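Local atomic coordinates of mannose-6-phosphate isomerase (Helicobacter pylori, PDB entry 2QH5), a protein that probably transfers guanylyl groups from GTP to mannose 1-phosphate to make GDP-mannose, this chain being its N-terminal nucleotidyltransferase domain of the GT-A type. Residues Lys4-Leu9 with Asp105-Thr110; Val109-His114 with Ser188-Phe193; Thr54-Asn59 with Lys77-Leu82. All coordinates share one frame; numbering follows the deposited sequence.

Contact 1: Lys4-Leu9 with Asp105-Thr110; sequences KIKNIL and DLLIVT
The side chains of N7 and T110 cross at about a right angle on one face of two adjacent parallel strands in the Rossmann-like sheet of this GT-A nucleotidyltransferase domain. The short strands run 4.6 Å apart at closest approach, with directions 24° apart, and I5 to L9 pair in order with L106 to T110. Five backbone hydrogen bonds join them, from L106 N to K4 O at one end to T110 N to I8 O at the other. With CG of N7 anti to its backbone N (chi1 179°), the amide is carried across to the partner strand. On the same face, CG2 of I5 meets CD1 of I108 at 3.5 Å, a tight fit as the two side chains slant past each other, and N47 of helix 39-48 lies against N7, I108 and T110. The other face is apolar in its middle: I8 CG1 packs on L107 CG at 3.9 Å, and I8 CB on V109 CG2 at 4.0 Å. K6, on that same face, hydrogen-bonds through NZ to S101 OG. I108 O accepts two donors from opposite faces of its plane, I8 N at 2.8 Å and N7 ND2 at 3.0 Å, while ND2 also gives T110 OG1 a 2.7 Å bond, with T110 OG1 only 1° out of the N7 amide plane.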
loop_
_atom_site.group_PDB
_atom_site.type_symbol
_atom_site.label_atom_id
_atom_site.label_comp_id
_atom_site.label_asym_id
_atom_site.label_seq_id
_atom_site.Cartn_x
_atom_site.Cartn_y
_atom_site.Cartn_z
ATOM N N LYS A 4 -3.778 8.881 15.249
ATOM C CA LYS A 4 -2.821 9.305 14.225
ATOM C C LYS A 4 -3.112 8.570 12.922
ATOM O O LYS A 4 -3.548 7.425 12.943
ATOM C CB LYS A 4 -1.395 9.010 14.704
ATOM C CG LYS A 4 -0.268 9.517 13.806
ATOM C CD LYS A 4 1.086 9.402 14.501
ATOM C CE LYS A 4 1.228 10.464 15.592
ATOM N NZ LYS A 4 2.537 10.391 16.298
ATOM N N ILE A 5 -2.904 9.235 11.790
ATOM C CA ILE A 5 -3.093 8.596 10.486
ATOM C C ILE A 5 -1.814 8.671 9.640
ATOM O O ILE A 5 -1.298 9.756 9.355
ATOM C CB ILE A 5 -4.285 9.191 9.696
ATOM C CG1 ILE A 5 -5.545 9.283 10.567
ATOM C CG2 ILE A 5 -4.577 8.350 8.473
ATOM C CD1 ILE A 5 -6.713 9.968 9.890
ATOM N N LYS A 6 -1.323 7.504 9.232
ATOM C CA LYS A 6 -0.073 7.388 8.506
ATOM C C LYS A 6 -0.286 7.014 7.054
ATOM O O LYS A 6 -1.046 6.093 6.745
ATOM C CB LYS A 6 0.791 6.304 9.136
ATOM C CG LYS A 6 1.802 6.763 10.145
ATOM C CD LYS A 6 2.803 5.648 10.325
ATOM C CE LYS A 6 3.906 6.022 11.285
ATOM N NZ LYS A 6 4.829 4.871 11.461
ATOM N N ASN A 7 0.405 7.718 6.164
ATOM C CA ASN A 7 0.481 7.309 4.775
ATOM C C ASN A 7 1.686 6.398 4.602
ATOM O O ASN A 7 2.805 6.792 4.911
ATOM C CB ASN A 7 0.596 8.522 3.850
ATOM C CG ASN A 7 0.698 8.135 2.382
ATOM O OD1 ASN A 7 1.364 8.817 1.602
ATOM N ND2 ASN A 7 0.045 7.037 2.001
ATOM N N ILE A 8 1.454 5.173 4.137
ATOM C CA ILE A 8 2.544 4.270 3.782
ATOM C C ILE A 8 2.690 4.282 2.274
ATOM O O ILE A 8 1.934 3.621 1.557
ATOM C CB ILE A 8 2.318 2.833 4.261
ATOM C CG1 ILE A 8 1.933 2.795 5.752
ATOM C CG2 ILE A 8 3.554 1.990 3.965
ATOM C CD1 ILE A 8 2.962 3.371 6.694
ATOM N N LEU A 9 3.678 5.037 1.809
ATOM C CA LEU A 9 3.871 5.294 0.385
ATOM C C LEU A 9 4.846 4.256 -0.167
ATOM O O LEU A 9 6.052 4.361 0.027
ATOM C CB LEU A 9 4.405 6.730 0.193
ATOM C CG LEU A 9 3.918 7.613 -0.952
ATOM C CD1 LEU A 9 4.816 8.835 -1.042
ATOM C CD2 LEU A 9 3.871 6.894 -2.297
ATOM N N ASP A 105 -2.796 3.334 15.611
ATOM C CA ASP A 105 -2.915 4.326 14.547
ATOM C C ASP A 105 -3.283 3.707 13.200
ATOM O O ASP A 105 -3.126 2.506 13.002
ATOM C CB ASP A 105 -1.732 5.326 14.519
ATOM C CG ASP A 105 -0.445 4.747 13.965
ATOM O OD1 ASP A 105 0.580 4.802 14.681
ATOM O OD2 ASP A 105 -0.432 4.292 12.805
ATOM N N LEU A 106 -3.819 4.525 12.305
ATOM C CA LEU A 106 -4.424 4.036 11.072
ATOM C C LEU A 106 -3.490 4.235 9.907
ATOM O O LEU A 106 -2.842 5.274 9.785
ATOM C CB LEU A 106 -5.758 4.745 10.788
ATOM C CG LEU A 106 -6.890 4.592 11.814
ATOM C CD1 LEU A 106 -7.911 5.712 11.661
ATOM C CD2 LEU A 106 -7.564 3.219 11.739
ATOM N N LEU A 107 -3.448 3.233 9.040
ATOM C CA LEU A 107 -2.498 3.178 7.957
ATOM C C LEU A 107 -3.223 3.298 6.643
ATOM O O LEU A 107 -4.138 2.532 6.365
ATOM C CB LEU A 107 -1.751 1.843 7.995
ATOM C CG LEU A 107 -0.371 1.680 8.631
ATOM C CD1 LEU A 107 -0.214 2.423 9.924
ATOM C CD2 LEU A 107 -0.117 0.188 8.834
ATOM N N ILE A 108 -2.812 4.269 5.839
ATOM C CA ILE A 108 -3.302 4.414 4.483
ATOM C C ILE A 108 -2.151 4.005 3.571
ATOM O O ILE A 108 -1.178 4.747 3.438
ATOM C CB ILE A 108 -3.739 5.868 4.197
ATOM C CG1 ILE A 108 -4.822 6.311 5.180
ATOM C CG2 ILE A 108 -4.246 6.025 2.759
ATOM C CD1 ILE A 108 -5.132 7.793 5.110
ATOM N N VAL A 109 -2.272 2.823 2.962
ATOM C CA VAL A 109 -1.208 2.200 2.166
ATOM C C VAL A 109 -1.434 2.457 0.680
ATOM O O VAL A 109 -2.413 1.994 0.108
ATOM C CB VAL A 109 -1.134 0.674 2.436
ATOM C CG1 VAL A 109 -0.130 0.004 1.522
ATOM C CG2 VAL A 109 -0.786 0.403 3.892
ATOM N N THR A 110 -0.517 3.198 0.060
ATOM C CA THR A 110 -0.724 3.744 -1.285
ATOM C C THR A 110 0.489 3.535 -2.177
ATOM O O THR A 110 1.532 4.127 -1.930
ATOM C CB THR A 110 -1.015 5.279 -1.225
ATOM O OG1 THR A 110 0.011 5.957 -0.473
ATOM C CG2 THR A 110 -2.349 5.543 -0.557
#

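Contact 2: Val109-His114 with Ser188-Phe193; sequences VTPSDH and SGMFVF
M190 sets its CG anti to its own carbonyl carbon (chi1 -52°), which brings CG to the edge of the H114 ring, and the bend at chi3 (37°) turns CE toward T110 CG2, 3.9 Å away. H114 likewise has CG anti to its carbonyl carbon (chi1 -82°), and the edge of its ring receives M190 CG, 3.8 Å from H114 CE1. M190 SD stands oblique to the H114 ring, 5.3 Å from its centroid. P111 meets M190 nearly at a right angle, its CD 4.0 Å from M190 CG. Beyond this cluster the strands run antiparallel, and V109 and F191 form a hydrogen-bonded pair: V109 N reaches F191 O at 2.7 Å, and F191 N returns to V109 O at 2.9 Å in the carbonyl plane. On the V109 side of the sheet, CG2 of V109 lies 3.8 Å from F193 CE1. W266 meets the H114 ring edge-to-face, and helix 246-251 packs against F191 and F193. S188 OG accepts from M190 N, an ST turn just where the chain turns a corner at G189. The chemistry thus divides: two reciprocal backbone bonds fix the antiparallel register, while at the corner H114 brings CE1 within 3.1 Å of S188 O and T110 and P111 pack on M190.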
loop_
_atom_site.group_PDB
_atom_site.type_symbol
_atom_site.label_atom_id
_atom_site.label_comp_id
_atom_site.label_asym_id
_atom_site.label_seq_id
_atom_site.Cartn_x
_atom_site.Cartn_y
_atom_site.Cartn_z
ATOM N N VAL A 109 -2.272 2.823 2.962
ATOM C CA VAL A 109 -1.208 2.200 2.166
ATOM C C VAL A 109 -1.434 2.457 0.680
ATOM O O VAL A 109 -2.413 1.994 0.108
ATOM C CB VAL A 109 -1.134 0.674 2.436
ATOM C CG1 VAL A 109 -0.130 0.004 1.522
ATOM C CG2 VAL A 109 -0.786 0.403 3.892
ATOM N N THR A 110 -0.517 3.198 0.060
ATOM C CA THR A 110 -0.724 3.744 -1.285
ATOM C C THR A 110 0.489 3.535 -2.177
ATOM O O THR A 110 1.532 4.127 -1.930
ATOM C CB THR A 110 -1.015 5.279 -1.225
ATOM O OG1 THR A 110 0.011 5.957 -0.473
ATOM C CG2 THR A 110 -2.349 5.543 -0.557
ATOM N N PRO A 111 0.360 2.701 -3.225
ATOM C CA PRO A 111 1.450 2.574 -4.198
ATOM C C PRO A 111 1.721 3.898 -4.920
ATOM O O PRO A 111 0.809 4.693 -5.115
ATOM C CB PRO A 111 0.926 1.515 -5.181
ATOM C CG PRO A 111 -0.138 0.781 -4.431
ATOM C CD PRO A 111 -0.775 1.825 -3.562
ATOM N N SER A 112 2.970 4.125 -5.311
ATOM C CA SER A 112 3.396 5.424 -5.838
ATOM C C SER A 112 3.181 5.575 -7.341
ATOM O O SER A 112 3.108 6.693 -7.841
ATOM C CB SER A 112 4.869 5.665 -5.508
ATOM O OG SER A 112 5.659 4.576 -5.945
ATOM N N ASP A 113 3.079 4.452 -8.048
ATOM C CA ASP A 113 2.891 4.450 -9.506
ATOM C C ASP A 113 1.416 4.567 -9.928
ATOM O O ASP A 113 0.978 3.932 -10.893
ATOM C CB ASP A 113 3.548 3.211 -10.139
ATOM C CG ASP A 113 3.113 1.900 -9.482
ATOM O OD1 ASP A 113 3.877 0.915 -9.553
ATOM O OD2 ASP A 113 2.014 1.842 -8.892
ATOM N N HIS A 114 0.663 5.384 -9.194
ATOM C CA HIS A 114 -0.760 5.573 -9.444
ATOM C C HIS A 114 -1.069 6.965 -9.960
ATOM O O HIS A 114 -0.545 7.964 -9.452
ATOM C CB HIS A 114 -1.570 5.338 -8.167
ATOM C CG HIS A 114 -1.856 3.897 -7.880
ATOM N ND1 HIS A 114 -2.337 3.467 -6.661
ATOM C CD2 HIS A 114 -1.722 2.786 -8.645
ATOM C CE1 HIS A 114 -2.500 2.157 -6.694
ATOM N NE2 HIS A 114 -2.129 1.719 -7.883
ATOM N N SER A 188 -7.222 -2.177 -6.470
ATOM C CA SER A 188 -6.418 -0.994 -6.737
ATOM C C SER A 188 -4.998 -1.171 -6.230
ATOM O O SER A 188 -4.074 -0.529 -6.722
ATOM C CB SER A 188 -7.038 0.235 -6.081
ATOM O OG SER A 188 -6.842 0.204 -4.682
ATOM N N GLY A 189 -4.825 -2.044 -5.246
ATOM C CA GLY A 189 -3.532 -2.220 -4.603
ATOM C C GLY A 189 -3.359 -1.282 -3.426
ATOM O O GLY A 189 -2.409 -1.427 -2.670
ATOM N N MET A 190 -4.271 -0.317 -3.281
ATOM C CA MET A 190 -4.335 0.558 -2.097
ATOM C C MET A 190 -5.045 -0.155 -0.949
ATOM O O MET A 190 -5.821 -1.078 -1.191
ATOM C CB MET A 190 -5.107 1.837 -2.405
ATOM C CG MET A 190 -4.659 2.602 -3.632
ATOM S SD MET A 190 -5.615 4.117 -3.801
ATOM C CE MET A 190 -5.785 4.606 -2.077
ATOM N N PHE A 191 -4.802 0.284 0.289
ATOM C CA PHE A 191 -5.343 -0.383 1.476
ATOM C C PHE A 191 -5.433 0.569 2.643
ATOM O O PHE A 191 -4.587 1.438 2.786
ATOM C CB PHE A 191 -4.461 -1.554 1.924
ATOM C CG PHE A 191 -4.385 -2.674 0.940
ATOM C CD1 PHE A 191 -3.219 -2.893 0.220
ATOM C CD2 PHE A 191 -5.477 -3.503 0.721
ATOM C CE1 PHE A 191 -3.146 -3.913 -0.708
ATOM C CE2 PHE A 191 -5.412 -4.529 -0.208
ATOM C CZ PHE A 191 -4.244 -4.738 -0.921
ATOM N N VAL A 192 -6.457 0.396 3.481
ATOM C CA VAL A 192 -6.550 1.096 4.764
ATOM C C VAL A 192 -6.897 0.082 5.843
ATOM O O VAL A 192 -7.689 -0.828 5.611
ATOM C CB VAL A 192 -7.597 2.253 4.762
ATOM C CG1 VAL A 192 -7.581 2.999 6.095
ATOM C CG2 VAL A 192 -7.337 3.238 3.619
ATOM N N PHE A 193 -6.264 0.219 7.003
ATOM C CA PHE A 193 -6.492 -0.634 8.169
ATOM C C PHE A 193 -5.737 -0.055 9.348
ATOM O O PHE A 193 -4.790 0.710 9.164
ATOM C CB PHE A 193 -6.048 -2.100 7.956
ATOM C CG PHE A 193 -4.918 -2.287 6.957
ATOM C CD1 PHE A 193 -3.646 -1.755 7.186
ATOM C CD2 PHE A 193 -5.130 -3.027 5.794
ATOM C CE1 PHE A 193 -2.626 -1.938 6.265
ATOM C CE2 PHE A 193 -4.109 -3.226 4.867
ATOM C CZ PHE A 193 -2.861 -2.674 5.091
#

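Contact 3: Thr54-Asn59 with Lys77-Leu82; sequences TLIVCN and KSVGFL
Strands 54-59 and 78-82 run parallel, 4.5 Å apart at closest approach with directions 26° apart, and T54, L55, I56 and V57 pair in turn with V79, G80, F81 and L82. Five backbone hydrogen bonds alternate across the pair. The outermost at the start, T54 N to S78 O, is long at 3.3 Å, whereas L82 N to I56 O is 2.7 Å. These are the two strands of a beta-alpha-beta unit whose crossover includes helix 63-69. On the face bearing I56 and F81, the two side chains lie side by side and point the same way. I56 CB sits over one face of the F81 ring in a CH-pi contact, 4.0 Å from the centroid and 18° off the ring normal, displaced toward the rim. C58 approaches the F81 ring differently: its chi1 of 55° holds SG between the backbone N and the carbonyl carbon, and the sulfur comes in at the edge, 4.8 Å from the centroid and practically in the ring plane. A third neighbour, Y63, meets F81 edge-to-face. I56 also spans to V79, CG1 to CG1 at 4.0 Å, and both residues pack on F44 of helix 39-48. On the opposite face, bearing L55, V57 and L82, V57 and L82 run alongside each other, with V57 CB 4.0 Å from L82 CD2. L55 leans over the neighbouring strand: its chain swings beside its own carbonyl, so that CD1 passes G80 and comes 4.2 Å from L82 CB. Helix 90-99 covers L55 and V57 through S97. In this largely hydrocarbon setting F81 is held by weak, direction-dependent contacts of two kinds, CH-pi over its face and cysteine sulfur at its edge.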
loop_
_atom_site.group_PDB
_atom_site.type_symbol
_atom_site.label_atom_id
_atom_site.label_comp_id
_atom_site.label_asym_id
_atom_site.label_seq_id
_atom_site.Cartn_x
_atom_site.Cartn_y
_atom_site.Cartn_z
ATOM N N THR A 54 3.917 10.731 6.870
ATOM C CA THR A 54 4.172 9.796 5.780
ATOM C C THR A 54 5.379 8.921 6.111
ATOM O O THR A 54 6.320 9.367 6.767
ATOM C CB THR A 54 4.343 10.512 4.427
ATOM O OG1 THR A 54 3.233 11.394 4.230
ATOM C CG2 THR A 54 4.380 9.513 3.269
ATOM N N LEU A 55 5.299 7.655 5.716
ATOM C CA LEU A 55 6.434 6.756 5.709
ATOM C C LEU A 55 6.595 6.285 4.290
ATOM O O LEU A 55 5.737 5.586 3.761
ATOM C CB LEU A 55 6.218 5.554 6.637
ATOM C CG LEU A 55 7.346 4.506 6.714
ATOM C CD1 LEU A 55 8.673 5.161 7.031
ATOM C CD2 LEU A 55 7.036 3.437 7.760
ATOM N N ILE A 56 7.693 6.703 3.670
ATOM C CA ILE A 56 8.041 6.318 2.312
ATOM C C ILE A 56 8.931 5.099 2.384
ATOM O O ILE A 56 9.959 5.102 3.066
ATOM C CB ILE A 56 8.807 7.441 1.618
ATOM C CG1 ILE A 56 8.135 8.790 1.927
ATOM C CG2 ILE A 56 8.955 7.149 0.135
ATOM C CD1 ILE A 56 8.113 9.746 0.781
ATOM N N VAL A 57 8.513 4.034 1.722
ATOM C CA VAL A 57 9.349 2.863 1.643
ATOM C C VAL A 57 9.865 2.690 0.208
ATOM O O VAL A 57 9.093 2.515 -0.719
ATOM C CB VAL A 57 8.689 1.596 2.306
ATOM C CG1 VAL A 57 7.202 1.788 2.552
ATOM C CG2 VAL A 57 9.007 0.308 1.552
ATOM N N CYS A 58 11.182 2.809 0.041
ATOM C CA CYS A 58 11.816 2.721 -1.273
ATOM C C CYS A 58 13.146 2.006 -1.188
ATOM O O CYS A 58 13.652 1.743 -0.102
ATOM C CB CYS A 58 12.017 4.111 -1.905
ATOM S SG CYS A 58 12.940 5.319 -0.896
ATOM N N ASN A 59 13.696 1.684 -2.351
ATOM C CA ASN A 59 15.042 1.157 -2.447
ATOM C C ASN A 59 16.055 2.207 -2.012
ATOM O O ASN A 59 15.890 3.391 -2.300
ATOM C CB ASN A 59 15.336 0.714 -3.878
ATOM C CG ASN A 59 16.506 -0.235 -3.958
ATOM O OD1 ASN A 59 17.660 0.169 -3.809
ATOM N ND2 ASN A 59 16.217 -1.512 -4.185
ATOM N N LYS A 77 5.648 19.112 7.097
ATOM C CA LYS A 77 5.252 17.702 7.087
ATOM C C LYS A 77 6.251 16.830 7.847
ATOM O O LYS A 77 7.463 17.048 7.770
ATOM C CB LYS A 77 5.105 17.178 5.650
ATOM C CG LYS A 77 4.324 18.072 4.694
ATOM C CD LYS A 77 2.875 18.263 5.116
ATOM C CE LYS A 77 2.163 19.207 4.159
ATOM N NZ LYS A 77 0.902 19.743 4.737
ATOM N N SER A 78 5.731 15.848 8.579
ATOM C CA SER A 78 6.565 14.881 9.284
ATOM C C SER A 78 6.767 13.627 8.429
ATOM O O SER A 78 5.965 12.696 8.483
ATOM C CB SER A 78 5.945 14.527 10.634
ATOM O OG SER A 78 6.745 13.579 11.317
ATOM N N VAL A 79 7.848 13.617 7.646
ATOM C CA VAL A 79 8.123 12.568 6.656
ATOM C C VAL A 79 9.295 11.672 7.073
ATOM O O VAL A 79 10.340 12.159 7.504
ATOM C CB VAL A 79 8.427 13.185 5.262
ATOM C CG1 VAL A 79 8.469 12.110 4.158
ATOM C CG2 VAL A 79 7.417 14.269 4.922
ATOM N N GLY A 80 9.111 10.363 6.940
ATOM C CA GLY A 80 10.150 9.393 7.256
ATOM C C GLY A 80 10.342 8.437 6.100
ATOM O O GLY A 80 9.483 8.333 5.221
ATOM N N PHE A 81 11.475 7.739 6.100
ATOM C CA PHE A 81 11.798 6.766 5.062
ATOM C C PHE A 81 12.119 5.413 5.652
ATOM O O PHE A 81 12.680 5.314 6.731
ATOM C CB PHE A 81 13.023 7.206 4.278
ATOM C CG PHE A 81 12.722 8.144 3.160
ATOM C CD1 PHE A 81 12.683 7.680 1.851
ATOM C CD2 PHE A 81 12.493 9.491 3.406
ATOM C CE1 PHE A 81 12.421 8.557 0.797
ATOM C CE2 PHE A 81 12.216 10.361 2.367
ATOM C CZ PHE A 81 12.186 9.899 1.059
ATOM N N LEU A 82 11.755 4.370 4.924
ATOM C CA LEU A 82 12.244 3.045 5.202
ATOM C C LEU A 82 12.935 2.587 3.937
ATOM O O LEU A 82 12.289 2.361 2.900
ATOM C CB LEU A 82 11.106 2.101 5.562
ATOM C CG LEU A 82 11.431 0.605 5.453
ATOM C CD1 LEU A 82 12.444 0.170 6.506
ATOM C CD2 LEU A 82 10.172 -0.220 5.528
#

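All three contacts belong to one mixed sheet. Contacts 1 and 2 share V109 and T110 on strand 106-111, which pairs in parallel with 5-10 on one side and antiparallel with 184-194 on the other. Contact 3 is nested in the loop closed by contact 1 and adjoins it through probable backbone bonds, N7 O to L55 N at 2.8 Å and L9 N to L55 O at 2.9 Å. The centre of contact 2 lies about 4 Å from the centre of the chain, those of contacts 1 and 3 about 9 and 13 Å; all are mainly buried, although K4 and S78 reach the surface. Contact 1 adds side-chain amide bonding, contact 2 a histidine-methionine cluster, and contact 3 phenyl packing.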